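Local atomic coordinates of aldehyde dehydrogenase (Listeria monocytogenes, PDB entry 3K9D), a protein that probably catalyses NAD(P)-dependent oxidation or reduction at aldehyde or oxo groups, as a member of the aldehyde dehydrogenase superfamily. Residues P223-R228 against R386-K391; P233-H238 against I376-D381; A266-F271 against L347-A352; V399-A404 against G409-L414. All coordinates share one frame; numbering follows the deposited sequence.

Contact 1. Residues P223-R228 against R386-K391; sequences PAFIER and REFALK
Phe225 and Phe388 are the two residues that meet here. They join strand 223-226 to helix 382-391 in the parallel alpha/beta domain of the aldehyde dehydrogenase fold. The helix belongs to a beta-alpha-beta crossover that runs from strand 374-378 to strand 396-399. Strand 374-378 lies beside strand 223-226 in the sheet, so Phe388 reaches past its own preceding strand to touch Phe225.

The ring planes are nearly parallel, at 21°, but they are slid so far apart that they hardly overlap, and the centroids are 5.4 Å apart. The two side chains themselves cross at about a right angle. Phe225 places CG anti to the backbone N (chi1 176°), which brings its ring up against Phe388.

Apolar groups surround the pair. Glu227 CB sits 3.6 Å above the plane of the Phe225 ring, on the side turned from Phe388. Ile377 touches both rings, and Trp355 and Ala358 of helix 355-368 also pack on Phe225.

Among polar groups, Lys392 makes a cation-pi contact with Phe388. Within the helix, Lys391 NZ and Glu387 OE1 form a long salt bridge of 3.8 Å. The same helix faces the second subunit, where Arg386 pairs with Glu96 of that chain.

The nearest approach between the rings is oblique: Phe225 CD2 lies 3.3 Å from Phe388 CZ, and Phe225 CE2 lies 3.6 Å from the same CZ.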
loop_
_atom_site.group_PDB
_atom_site.type_symbol
_atom_site.label_atom_id
_atom_site.label_comp_id
_atom_site.label_asym_id
_atom_site.label_seq_id
_atom_site.Cartn_x
_atom_site.Cartn_y
_atom_site.Cartn_z
ATOM N N PRO A 223 9.142 -7.954 -22.906
ATOM C CA PRO A 223 9.834 -7.879 -24.200
ATOM C C PRO A 223 11.225 -7.270 -24.060
ATOM O O PRO A 223 11.455 -6.427 -23.167
ATOM C CB PRO A 223 8.939 -6.944 -25.039
ATOM C CG PRO A 223 7.615 -6.927 -24.334
ATOM C CD PRO A 223 7.970 -7.059 -22.868
ATOM N N ALA A 224 12.149 -7.701 -24.921
ATOM C CA ALA A 224 13.467 -7.051 -25.050
ATOM C C ALA A 224 13.589 -6.475 -26.444
ATOM O O ALA A 224 13.756 -7.213 -27.409
ATOM C CB ALA A 224 14.594 -8.037 -24.795
ATOM N N PHE A 225 13.497 -5.153 -26.543
ATOM C CA PHE A 225 13.576 -4.456 -27.830
ATOM C C PHE A 225 15.047 -4.090 -28.121
ATOM O O PHE A 225 15.633 -3.208 -27.493
ATOM C CB PHE A 225 12.628 -3.230 -27.840
ATOM C CG PHE A 225 12.705 -2.368 -29.090
ATOM C CD1 PHE A 225 12.927 -2.917 -30.345
ATOM C CD2 PHE A 225 12.529 -0.993 -28.993
ATOM C CE1 PHE A 225 13.008 -2.110 -31.468
ATOM C CE2 PHE A 225 12.590 -0.174 -30.113
ATOM C CZ PHE A 225 12.840 -0.738 -31.356
ATOM N N ILE A 226 15.652 -4.816 -29.055
ATOM C CA ILE A 226 16.980 -4.445 -29.515
ATOM C C ILE A 226 16.730 -3.432 -30.616
ATOM O O ILE A 226 16.396 -3.797 -31.749
ATOM C CB ILE A 226 17.777 -5.640 -30.076
ATOM C CG1 ILE A 226 17.825 -6.799 -29.080
ATOM C CG2 ILE A 226 19.169 -5.195 -30.486
ATOM C CD1 ILE A 226 18.521 -8.070 -29.647
ATOM N N GLU A 227 16.844 -2.158 -30.254
ATOM C CA GLU A 227 16.591 -1.069 -31.157
ATOM C C GLU A 227 17.808 -0.944 -32.078
ATOM O O GLU A 227 18.874 -1.454 -31.746
ATOM C CB GLU A 227 16.294 0.195 -30.337
ATOM C CG GLU A 227 15.841 1.399 -31.135
ATOM C CD GLU A 227 16.992 2.297 -31.532
ATOM O OE1 GLU A 227 18.018 2.297 -30.817
ATOM O OE2 GLU A 227 16.867 2.994 -32.557
ATOM N N ARG A 228 17.647 -0.306 -33.239
ATOM C CA ARG A 228 18.679 -0.332 -34.280
ATOM C C ARG A 228 20.012 0.320 -33.902
ATOM O O ARG A 228 21.056 -0.045 -34.442
ATOM C CB ARG A 228 18.141 0.211 -35.609
ATOM C CG ARG A 228 17.870 1.710 -35.644
ATOM C CD ARG A 228 17.392 2.122 -37.042
ATOM N NE ARG A 228 16.040 1.638 -37.307
ATOM C CZ ARG A 228 15.388 1.778 -38.461
ATOM N NH1 ARG A 228 15.961 2.371 -39.493
ATOM N NH2 ARG A 228 14.157 1.303 -38.591
ATOM N N ARG A 386 13.676 7.506 -23.633
ATOM C CA ARG A 386 12.756 8.405 -22.912
ATOM C C ARG A 386 11.273 8.211 -23.303
ATOM O O ARG A 386 10.394 8.304 -22.450
ATOM C CB ARG A 386 13.183 9.861 -23.096
ATOM C CG ARG A 386 12.460 10.839 -22.174
ATOM C CD ARG A 386 12.663 12.273 -22.618
ATOM N NE ARG A 386 12.015 13.207 -21.699
ATOM C CZ ARG A 386 12.541 13.631 -20.551
ATOM N NH1 ARG A 386 13.742 13.203 -20.152
ATOM N NH2 ARG A 386 11.855 14.481 -19.798
ATOM N N GLU A 387 11.004 7.942 -24.585
ATOM C CA GLU A 387 9.639 7.661 -25.049
ATOM C C GLU A 387 9.116 6.362 -24.428
ATOM O O GLU A 387 7.966 6.291 -24.003
ATOM C CB GLU A 387 9.580 7.557 -26.579
ATOM C CG GLU A 387 9.807 8.869 -27.326
ATOM C CD GLU A 387 8.516 9.612 -27.656
ATOM O OE1 GLU A 387 7.660 9.793 -26.760
ATOM O OE2 GLU A 387 8.370 10.037 -28.821
ATOM N N PHE A 388 9.976 5.346 -24.386
ATOM C CA PHE A 388 9.679 4.070 -23.726
ATOM C C PHE A 388 9.461 4.270 -22.219
ATOM O O PHE A 388 8.511 3.716 -21.628
ATOM C CB PHE A 388 10.791 3.034 -24.028
ATOM C CG PHE A 388 10.559 2.264 -25.309
ATOM C CD1 PHE A 388 10.490 2.929 -26.537
ATOM C CD2 PHE A 388 10.385 0.879 -25.291
ATOM C CE1 PHE A 388 10.253 2.236 -27.724
ATOM C CE2 PHE A 388 10.132 0.169 -26.488
ATOM C CZ PHE A 388 10.057 0.859 -27.702
ATOM N N ALA A 389 10.306 5.110 -21.623
ATOM C CA ALA A 389 10.223 5.477 -20.199
ATOM C C ALA A 389 8.870 6.089 -19.786
ATOM O O ALA A 389 8.351 5.826 -18.698
ATOM C CB ALA A 389 11.359 6.431 -19.853
ATOM N N LEU A 390 8.302 6.898 -20.665
ATOM C CA LEU A 390 7.082 7.635 -20.360
ATOM C C LEU A 390 5.803 6.860 -20.720
ATOM O O LEU A 390 4.712 7.248 -20.333
ATOM C CB LEU A 390 7.113 8.983 -21.087
ATOM C CG LEU A 390 8.078 10.069 -20.593
ATOM C CD1 LEU A 390 8.235 11.154 -21.643
ATOM C CD2 LEU A 390 7.573 10.671 -19.293
ATOM N N LYS A 391 5.944 5.758 -21.450
ATOM C CA LYS A 391 4.792 5.144 -22.089
ATOM C C LYS A 391 4.570 3.660 -21.846
ATOM O O LYS A 391 3.416 3.224 -21.769
ATOM C CB LYS A 391 4.802 5.457 -23.598
ATOM C CG LYS A 391 4.279 6.829 -23.922
ATOM C CD LYS A 391 4.175 7.071 -25.415
ATOM C CE LYS A 391 3.490 8.408 -25.698
ATOM N NZ LYS A 391 4.228 9.594 -25.157
#

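Contact 2. Residues P233-H238 against I376-D381; sequences PRAVKH and IIHSED
A water is held between His238 and His378, 2.7 Å from His378 ND1 and 3.0 Å from His238 ND1. It lies at the edge of the His378 ring, in its plane. The guanidinium of Arg234 also passes close by, with the water 3.6 Å above the plane and over its centre. The two ND1 atoms are therefore linked through the water. The other ring nitrogen of His238, NE2, is hydrogen-bonded to Glu451 of the second subunit, so this ring is held at both nitrogens.

Ala235 packs over one face of the His378 ring. Its CB makes a CH-pi contact, 3.9 Å from the ring centroid and 25° off the normal. His378 turns CG anti to its carbonyl carbon (chi1 -58°), and the ring then lies against the helix. The CB of His238 adds a contact of 3.8 Å to His378 CE1.

This is helix-on-sheet packing in the alpha/beta domain. Helix 232-243 follows strand 223-226 and also reaches the end of the neighbouring strand 374-378.

Nearer the surface, Arg234 NH2 and Glu380 OE2 form a salt bridge of 3.5 Å. The oxygen comes in at the guanidinium edge, but the carboxylate is turned 51° from the guanidinium plane. A bend at chi3 of Arg234 brings the group round to it.

Beyond the strand, Ser379 OG accepts a hydrogen bond from Asp381 N at 3.0 Å, which makes an ST turn. Asp381 is the N-cap of helix 382-391, and its OD1 accepts a hydrogen bond from the backbone N of Ile384.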
loop_
_atom_site.group_PDB
_atom_site.type_symbol
_atom_site.label_atom_id
_atom_site.label_comp_id
_atom_site.label_asym_id
_atom_site.label_seq_id
_atom_site.Cartn_x
_atom_site.Cartn_y
_atom_site.Cartn_z
ATOM N N PRO A 233 26.227 -7.560 -30.337
ATOM C CA PRO A 233 26.874 -8.610 -29.541
ATOM C C PRO A 233 26.641 -8.497 -28.022
ATOM O O PRO A 233 26.432 -9.512 -27.361
ATOM C CB PRO A 233 28.372 -8.431 -29.874
ATOM C CG PRO A 233 28.363 -7.892 -31.270
ATOM C CD PRO A 233 27.209 -6.907 -31.235
ATOM N N ARG A 234 26.659 -7.283 -27.478
ATOM C CA ARG A 234 26.355 -7.097 -26.053
ATOM C C ARG A 234 24.862 -7.269 -25.725
ATOM O O ARG A 234 24.539 -7.822 -24.682
ATOM C CB ARG A 234 26.851 -5.739 -25.540
ATOM C CG ARG A 234 26.857 -5.637 -24.010
ATOM C CD ARG A 234 27.590 -4.391 -23.560
ATOM N NE ARG A 234 26.992 -3.213 -24.183
ATOM C CZ ARG A 234 26.205 -2.346 -23.559
ATOM N NH1 ARG A 234 25.933 -2.492 -22.264
ATOM N NH2 ARG A 234 25.711 -1.317 -24.235
ATOM N N ALA A 235 23.966 -6.806 -26.606
ATOM C CA ALA A 235 22.524 -6.997 -26.390
ATOM C C ALA A 235 22.185 -8.480 -26.351
ATOM O O ALA A 235 21.452 -8.915 -25.473
ATOM C CB ALA A 235 21.678 -6.280 -27.454
ATOM N N VAL A 236 22.754 -9.249 -27.279
ATOM C CA VAL A 236 22.600 -10.691 -27.296
ATOM C C VAL A 236 23.168 -11.348 -26.029
ATOM O O VAL A 236 22.508 -12.189 -25.433
ATOM C CB VAL A 236 23.183 -11.324 -28.601
ATOM C CG1 VAL A 236 23.124 -12.827 -28.543
ATOM C CG2 VAL A 236 22.399 -10.832 -29.830
ATOM N N LYS A 237 24.372 -10.942 -25.614
ATOM C CA LYS A 237 25.037 -11.499 -24.415
ATOM C C LYS A 237 24.204 -11.241 -23.160
ATOM O O LYS A 237 24.033 -12.128 -22.337
ATOM C CB LYS A 237 26.436 -10.894 -24.252
ATOM C CG LYS A 237 27.224 -11.352 -23.037
ATOM C CD LYS A 237 28.385 -10.401 -22.767
ATOM C CE LYS A 237 29.112 -10.772 -21.478
ATOM N NZ LYS A 237 28.299 -10.466 -20.249
ATOM N N HIS A 238 23.678 -10.026 -23.036
ATOM C CA HIS A 238 22.805 -9.673 -21.911
ATOM C C HIS A 238 21.528 -10.525 -21.862
ATOM O O HIS A 238 21.191 -11.067 -20.822
ATOM C CB HIS A 238 22.481 -8.183 -21.919
ATOM C CG HIS A 238 23.614 -7.310 -21.465
ATOM N ND1 HIS A 238 23.626 -5.946 -21.664
ATOM C CD2 HIS A 238 24.763 -7.603 -20.808
ATOM C CE1 HIS A 238 24.737 -5.439 -21.162
ATOM N NE2 HIS A 238 25.442 -6.422 -20.633
ATOM N N ILE A 376 12.570 -4.605 -21.316
ATOM C CA ILE A 376 14.005 -4.373 -21.492
ATOM C C ILE A 376 14.210 -3.702 -22.856
ATOM O O ILE A 376 13.526 -4.020 -23.814
ATOM C CB ILE A 376 14.832 -5.699 -21.374
ATOM C CG1 ILE A 376 14.495 -6.476 -20.092
ATOM C CG2 ILE A 376 16.347 -5.420 -21.449
ATOM C CD1 ILE A 376 13.429 -7.575 -20.261
ATOM N N ILE A 377 15.096 -2.711 -22.923
ATOM C CA ILE A 377 15.429 -2.082 -24.184
ATOM C C ILE A 377 16.952 -1.954 -24.320
ATOM O O ILE A 377 17.655 -1.603 -23.362
ATOM C CB ILE A 377 14.750 -0.674 -24.348
ATOM C CG1 ILE A 377 14.955 -0.140 -25.783
ATOM C CG2 ILE A 377 15.249 0.303 -23.292
ATOM C CD1 ILE A 377 14.292 1.214 -26.103
ATOM N N HIS A 378 17.445 -2.262 -25.517
ATOM C CA HIS A 378 18.840 -2.072 -25.854
ATOM C C HIS A 378 18.876 -1.036 -26.933
ATOM O O HIS A 378 18.286 -1.214 -28.002
ATOM C CB HIS A 378 19.489 -3.389 -26.304
ATOM C CG HIS A 378 19.412 -4.470 -25.273
ATOM N ND1 HIS A 378 20.417 -4.708 -24.360
ATOM C CD2 HIS A 378 18.443 -5.380 -25.010
ATOM C CE1 HIS A 378 20.068 -5.714 -23.579
ATOM N NE2 HIS A 378 18.866 -6.128 -23.943
ATOM N N SER A 379 19.555 0.059 -26.633
ATOM C CA SER A 379 19.520 1.234 -27.476
ATOM C C SER A 379 20.603 2.177 -27.024
ATOM O O SER A 379 20.916 2.235 -25.834
ATOM C CB SER A 379 18.174 1.962 -27.339
ATOM O OG SER A 379 18.104 3.028 -28.255
ATOM N N GLU A 380 21.159 2.918 -27.977
ATOM C CA GLU A 380 22.021 4.052 -27.654
ATOM C C GLU A 380 21.319 5.385 -27.949
ATOM O O GLU A 380 21.945 6.457 -27.985
ATOM C CB GLU A 380 23.361 3.951 -28.394
ATOM C CG GLU A 380 24.167 2.679 -28.055
ATOM C CD GLU A 380 24.647 2.643 -26.613
ATOM O OE1 GLU A 380 24.935 3.722 -26.054
ATOM O OE2 GLU A 380 24.739 1.540 -26.032
ATOM N N ASP A 381 20.009 5.317 -28.146
ATOM C CA ASP A 381 19.230 6.501 -28.464
ATOM C C ASP A 381 18.427 6.936 -27.248
ATOM O O ASP A 381 17.380 6.359 -26.939
ATOM C CB ASP A 381 18.311 6.232 -29.661
ATOM C CG ASP A 381 17.671 7.500 -30.215
ATOM O OD1 ASP A 381 17.091 8.280 -29.437
ATOM O OD2 ASP A 381 17.709 7.708 -31.439
HETATM O O HOH W 1 23.066 -4.172 -23.982
#

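Contact 3. Residues A266-F271 against L347-A352; sequences AVIAEF and LAFYTA
Phe349 meets three side chains of helix 261-273: Val267, Ile268 and Phe271. From CB, its CG swings anti to the backbone N (chi1 -168°), which brings the ring up against the helix. The touching is done by the far end of the ring.

At CE1 there are two neighbours. Val267 CG1 is 4.0 Å away, in the plane of the Phe349 ring, so it meets an edge. Phe271 CD2 also approaches this edge, more loosely, at 4.4 Å from CE1.

The tip, CZ, makes the nearest contact, 3.7 Å to Ile268 CG1. This branch comes in obliquely to the ring. Val267 CG1 reaches the tip too, and lies 4.1 Å from CZ. On the other flank, CE2 touches Ile268 CG1 again, at 4.2 Å.

CZ thus touches both Val267 and Ile268; Phe271 comes one turn after Val267 along the helix. All the contacts are apolar.

The segments run nearly antiparallel, at 159°, with their axes 11.7 Å apart, as a helix lying on a parallel sheet. Helix 261-273 follows strand 256-260 and precedes strand 276-278. Phe349 also touches Val259 and Ile326, on the two strands that flank its own. Ile232 of the neighbouring helix 232-243 packs on Val267.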
loop_
_atom_site.group_PDB
_atom_site.type_symbol
_atom_site.label_atom_id
_atom_site.label_comp_id
_atom_site.label_asym_id
_atom_site.label_seq_id
_atom_site.Cartn_x
_atom_site.Cartn_y
_atom_site.Cartn_z
ATOM N N ALA A 266 21.014 -9.282 -38.827
ATOM C CA ALA A 266 22.182 -9.105 -37.960
ATOM C C ALA A 266 21.968 -9.678 -36.558
ATOM O O ALA A 266 22.866 -10.318 -35.994
ATOM C CB ALA A 266 22.559 -7.632 -37.888
ATOM N N VAL A 267 20.769 -9.459 -36.014
ATOM C CA VAL A 267 20.388 -9.966 -34.698
ATOM C C VAL A 267 20.277 -11.504 -34.661
ATOM O O VAL A 267 20.798 -12.154 -33.741
ATOM C CB VAL A 267 19.076 -9.287 -34.172
ATOM C CG1 VAL A 267 18.576 -9.985 -32.928
ATOM C CG2 VAL A 267 19.352 -7.807 -33.845
ATOM N N ILE A 268 19.609 -12.074 -35.658
ATOM C CA ILE A 268 19.488 -13.535 -35.762
ATOM C C ILE A 268 20.876 -14.182 -35.869
ATOM O O ILE A 268 21.182 -15.089 -35.097
ATOM C CB ILE A 268 18.531 -13.964 -36.913
ATOM C CG1 ILE A 268 17.107 -13.476 -36.590
ATOM C CG2 ILE A 268 18.578 -15.483 -37.140
ATOM C CD1 ILE A 268 16.025 -14.017 -37.459
ATOM N N ALA A 269 21.727 -13.658 -36.758
ATOM C CA ALA A 269 23.110 -14.147 -36.911
ATOM C C ALA A 269 23.931 -14.129 -35.610
ATOM O O ALA A 269 24.637 -15.088 -35.297
ATOM C CB ALA A 269 23.827 -13.385 -38.026
ATOM N N GLU A 270 23.808 -13.049 -34.844
ATOM C CA GLU A 270 24.489 -12.935 -33.564
ATOM C C GLU A 270 23.925 -13.873 -32.504
ATOM O O GLU A 270 24.700 -14.498 -31.756
ATOM C CB GLU A 270 24.486 -11.485 -33.083
ATOM C CG GLU A 270 25.409 -11.168 -31.900
ATOM C CD GLU A 270 26.880 -11.472 -32.142
ATOM O OE1 GLU A 270 27.328 -11.449 -33.304
ATOM O OE2 GLU A 270 27.588 -11.759 -31.149
ATOM N N PHE A 271 22.589 -13.969 -32.431
ATOM C CA PHE A 271 21.939 -14.905 -31.510
ATOM C C PHE A 271 22.473 -16.312 -31.790
ATOM O O PHE A 271 22.866 -17.022 -30.866
ATOM C CB PHE A 271 20.393 -14.827 -31.584
ATOM C CG PHE A 271 19.760 -13.989 -30.477
ATOM C CD1 PHE A 271 19.850 -14.387 -29.139
ATOM C CD2 PHE A 271 19.087 -12.809 -30.774
ATOM C CE1 PHE A 271 19.277 -13.617 -28.104
ATOM C CE2 PHE A 271 18.499 -12.033 -29.759
ATOM C CZ PHE A 271 18.595 -12.448 -28.415
ATOM N N LEU A 347 12.317 -18.273 -25.887
ATOM C CA LEU A 347 11.966 -16.922 -26.322
ATOM C C LEU A 347 11.043 -16.890 -27.541
ATOM O O LEU A 347 11.177 -17.710 -28.444
ATOM C CB LEU A 347 13.235 -16.139 -26.678
ATOM C CG LEU A 347 14.170 -15.736 -25.548
ATOM C CD1 LEU A 347 15.498 -15.292 -26.128
ATOM C CD2 LEU A 347 13.544 -14.637 -24.656
ATOM N N ALA A 348 10.098 -15.946 -27.544
ATOM C CA ALA A 348 9.487 -15.456 -28.786
ATOM C C ALA A 348 10.384 -14.455 -29.495
ATOM O O ALA A 348 11.209 -13.796 -28.869
ATOM C CB ALA A 348 8.112 -14.818 -28.502
ATOM N N PHE A 349 10.207 -14.323 -30.808
ATOM C CA PHE A 349 10.971 -13.365 -31.611
ATOM C C PHE A 349 10.047 -12.611 -32.583
ATOM O O PHE A 349 9.509 -13.206 -33.513
ATOM C CB PHE A 349 12.076 -14.094 -32.383
ATOM C CG PHE A 349 13.097 -13.181 -33.010
ATOM C CD1 PHE A 349 14.345 -13.007 -32.418
ATOM C CD2 PHE A 349 12.828 -12.520 -34.219
ATOM C CE1 PHE A 349 15.281 -12.180 -32.982
ATOM C CE2 PHE A 349 13.772 -11.679 -34.786
ATOM C CZ PHE A 349 14.998 -11.527 -34.182
ATOM N N TYR A 350 9.877 -11.307 -32.364
ATOM C CA TYR A 350 8.988 -10.479 -33.198
ATOM C C TYR A 350 9.775 -9.513 -34.072
ATOM O O TYR A 350 10.821 -8.994 -33.663
ATOM C CB TYR A 350 8.058 -9.626 -32.341
ATOM C CG TYR A 350 7.034 -10.346 -31.492
ATOM C CD1 TYR A 350 5.749 -10.603 -31.982
ATOM C CD2 TYR A 350 7.330 -10.720 -30.182
ATOM C CE1 TYR A 350 4.785 -11.225 -31.187
ATOM C CE2 TYR A 350 6.382 -11.378 -29.386
ATOM C CZ TYR A 350 5.112 -11.613 -29.890
ATOM O OH TYR A 350 4.168 -12.238 -29.108
ATOM N N THR A 351 9.234 -9.235 -35.251
ATOM C CA THR A 351 9.785 -8.230 -36.157
ATOM C C THR A 351 8.777 -7.093 -36.382
ATOM O O THR A 351 7.626 -7.321 -36.762
ATOM C CB THR A 351 10.207 -8.851 -37.499
ATOM O OG1 THR A 351 11.028 -10.007 -37.251
ATOM C CG2 THR A 351 10.988 -7.838 -38.354
ATOM N N ALA A 352 9.231 -5.879 -36.094
ATOM C CA ALA A 352 8.486 -4.634 -36.298
ATOM C C ALA A 352 9.247 -3.800 -37.328
ATOM O O ALA A 352 10.401 -4.117 -37.624
ATOM C CB ALA A 352 8.383 -3.889 -34.983
#

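Contact 4. Residues V399-A404 against G409-L414; sequences VNTPGA and GATTNL
The one ring at this contact is the pyrrolidine of Pro402, which presents CD to Thr411 OG1 at 3.8 Å. Pro402 is the N-cap residue of the short helix 403-407. That helix ends in a Schellman motif at Gly409, where phi is 84°. The chain thus turns back, and residues 411-412 come to lie beside residues 401-402.

Two threonine hydroxyls make the polar link. Thr411 OG1 donates to Thr401 OG1 across 2.7 Å. Thr401 has OG1 anti to its backbone N (chi1 -157°), which turns the hydroxyl to Thr411. On the returning loop, Thr411 has OG1 between the backbone N and the carbonyl carbon (chi1 63°), a placing that brings OG1 within bonding distance of Thr401 OG1. Both residues are buried. The hydroxyl of Thr412 looks elsewhere, to the carbonyl O of Gly406. A backbone hydrogen bond between Thr411 and Leu405 also fastens the returning chain to the helix.

The turn lies where the second subunit joins. Val399 pairs in a parallel ladder with a strand of that subunit, so the sheet continues across the interface. Gly448 and Thr447 of the second subunit pack on Thr401 and Thr412.

Beside the hydroxyl pair, a methyl contact joins Thr401 to Thr412: Thr401 CG2 lies 3.8 Å from Thr412 CG2.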
loop_
_atom_site.group_PDB
_atom_site.type_symbol
_atom_site.label_atom_id
_atom_site.label_comp_id
_atom_site.label_asym_id
_atom_site.label_seq_id
_atom_site.Cartn_x
_atom_site.Cartn_y
_atom_site.Cartn_z
ATOM N N VAL A 399 17.529 -0.744 -19.220
ATOM C CA VAL A 399 18.288 -0.270 -20.360
ATOM C C VAL A 399 19.685 -0.898 -20.355
ATOM O O VAL A 399 20.425 -0.778 -19.369
ATOM C CB VAL A 399 18.371 1.280 -20.405
ATOM C CG1 VAL A 399 19.061 1.748 -21.682
ATOM C CG2 VAL A 399 16.963 1.915 -20.299
ATOM N N ASN A 400 20.012 -1.570 -21.458
ATOM C CA ASN A 400 21.358 -2.124 -21.726
ATOM C C ASN A 400 21.882 -3.032 -20.609
ATOM O O ASN A 400 22.986 -2.840 -20.099
ATOM C CB ASN A 400 22.360 -0.999 -22.044
ATOM C CG ASN A 400 22.018 -0.252 -23.320
ATOM O OD1 ASN A 400 21.425 -0.800 -24.233
ATOM N ND2 ASN A 400 22.426 0.986 -23.397
ATOM N N THR A 401 21.076 -4.017 -20.238
ATOM C CA THR A 401 21.388 -4.852 -19.087
ATOM C C THR A 401 20.619 -6.152 -19.281
ATOM O O THR A 401 19.634 -6.160 -20.022
ATOM C CB THR A 401 21.056 -4.110 -17.717
ATOM O OG1 THR A 401 21.831 -4.665 -16.636
ATOM C CG2 THR A 401 19.568 -4.121 -17.378
ATOM N N PRO A 402 21.095 -7.258 -18.676
ATOM C CA PRO A 402 20.304 -8.498 -18.625
ATOM C C PRO A 402 19.006 -8.307 -17.831
ATOM O O PRO A 402 19.041 -7.763 -16.732
ATOM C CB PRO A 402 21.216 -9.481 -17.875
ATOM C CG PRO A 402 22.524 -8.826 -17.709
ATOM C CD PRO A 402 22.423 -7.400 -18.040
ATOM N N GLY A 403 17.882 -8.764 -18.382
ATOM C CA GLY A 403 16.558 -8.598 -17.745
ATOM C C GLY A 403 16.417 -9.114 -16.320
ATOM O O GLY A 403 15.978 -8.384 -15.447
ATOM N N ALA A 404 16.796 -10.368 -16.093
ATOM C CA ALA A 404 16.675 -11.022 -14.787
ATOM C C ALA A 404 17.507 -10.319 -13.724
ATOM O O ALA A 404 17.048 -10.083 -12.609
ATOM C CB ALA A 404 17.119 -12.475 -14.895
ATOM N N GLY A 409 17.903 -5.643 -9.493
ATOM C CA GLY A 409 18.903 -4.709 -8.964
ATOM C C GLY A 409 20.290 -5.299 -8.714
ATOM O O GLY A 409 21.043 -4.802 -7.865
ATOM N N ALA A 410 20.632 -6.363 -9.443
ATOM C CA ALA A 410 21.955 -6.981 -9.313
ATOM C C ALA A 410 22.951 -6.353 -10.296
ATOM O O ALA A 410 24.095 -6.090 -9.942
ATOM C CB ALA A 410 21.871 -8.494 -9.499
ATOM N N THR A 411 22.498 -6.103 -11.524
ATOM C CA THR A 411 23.302 -5.367 -12.506
ATOM C C THR A 411 22.839 -3.917 -12.727
ATOM O O THR A 411 23.458 -3.183 -13.506
ATOM C CB THR A 411 23.386 -6.082 -13.875
ATOM O OG1 THR A 411 22.082 -6.184 -14.448
ATOM C CG2 THR A 411 24.006 -7.458 -13.742
ATOM N N THR A 412 21.771 -3.507 -12.050
ATOM C CA THR A 412 21.357 -2.088 -12.052
ATOM C C THR A 412 21.407 -1.449 -10.663
ATOM O O THR A 412 21.569 -2.128 -9.650
ATOM C CB THR A 412 19.931 -1.878 -12.618
ATOM O OG1 THR A 412 18.966 -2.627 -11.854
ATOM C CG2 THR A 412 19.856 -2.239 -14.098
ATOM N N ASN A 413 21.296 -0.149 -10.586
ATOM C CA ASN A 413 21.119 0.504 -9.329
ATOM C C ASN A 413 19.697 0.583 -8.754
ATOM O O ASN A 413 19.445 1.351 -7.890
ATOM C CB ASN A 413 21.835 1.843 -9.287
ATOM C CG ASN A 413 23.356 1.719 -9.337
ATOM O OD1 ASN A 413 23.935 0.869 -8.747
ATOM N ND2 ASN A 413 23.972 2.579 -10.083
ATOM N N LEU A 414 18.791 -0.232 -9.244
ATOM C CA LEU A 414 17.471 -0.391 -8.621
ATOM C C LEU A 414 17.631 -0.981 -7.223
ATOM O O LEU A 414 18.684 -1.551 -6.889
ATOM C CB LEU A 414 16.565 -1.300 -9.453
ATOM C CG LEU A 414 16.061 -0.869 -10.832
ATOM C CD1 LEU A 414 15.136 -1.927 -11.403
ATOM C CD2 LEU A 414 15.343 0.495 -10.787
#

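Contacts 1, 2 and 3 belong to one parallel seven-stranded sheet. Contacts 1 and 2 use the adjacent strands 223-226 and 374-378, and their centres are 11 Å apart. Contact 3 uses strand 346-352, two places from strand 223-226, and its centre is 12 Å from that of contact 2. Contact 4 begins at the end of strand 396-399, outermost in this chain, where the sheet runs on into the second subunit. In sequence, contact 1 spans contact 2, which spans contact 3; contact 4 follows. Glu227 joins contacts 1 and 2 through Ser379; Asn400 joins contacts 2 and 4 through Ile377 and Ser379. Contacts 1, 2 and 4 touch the second subunit, placing the sheet domain at the interface.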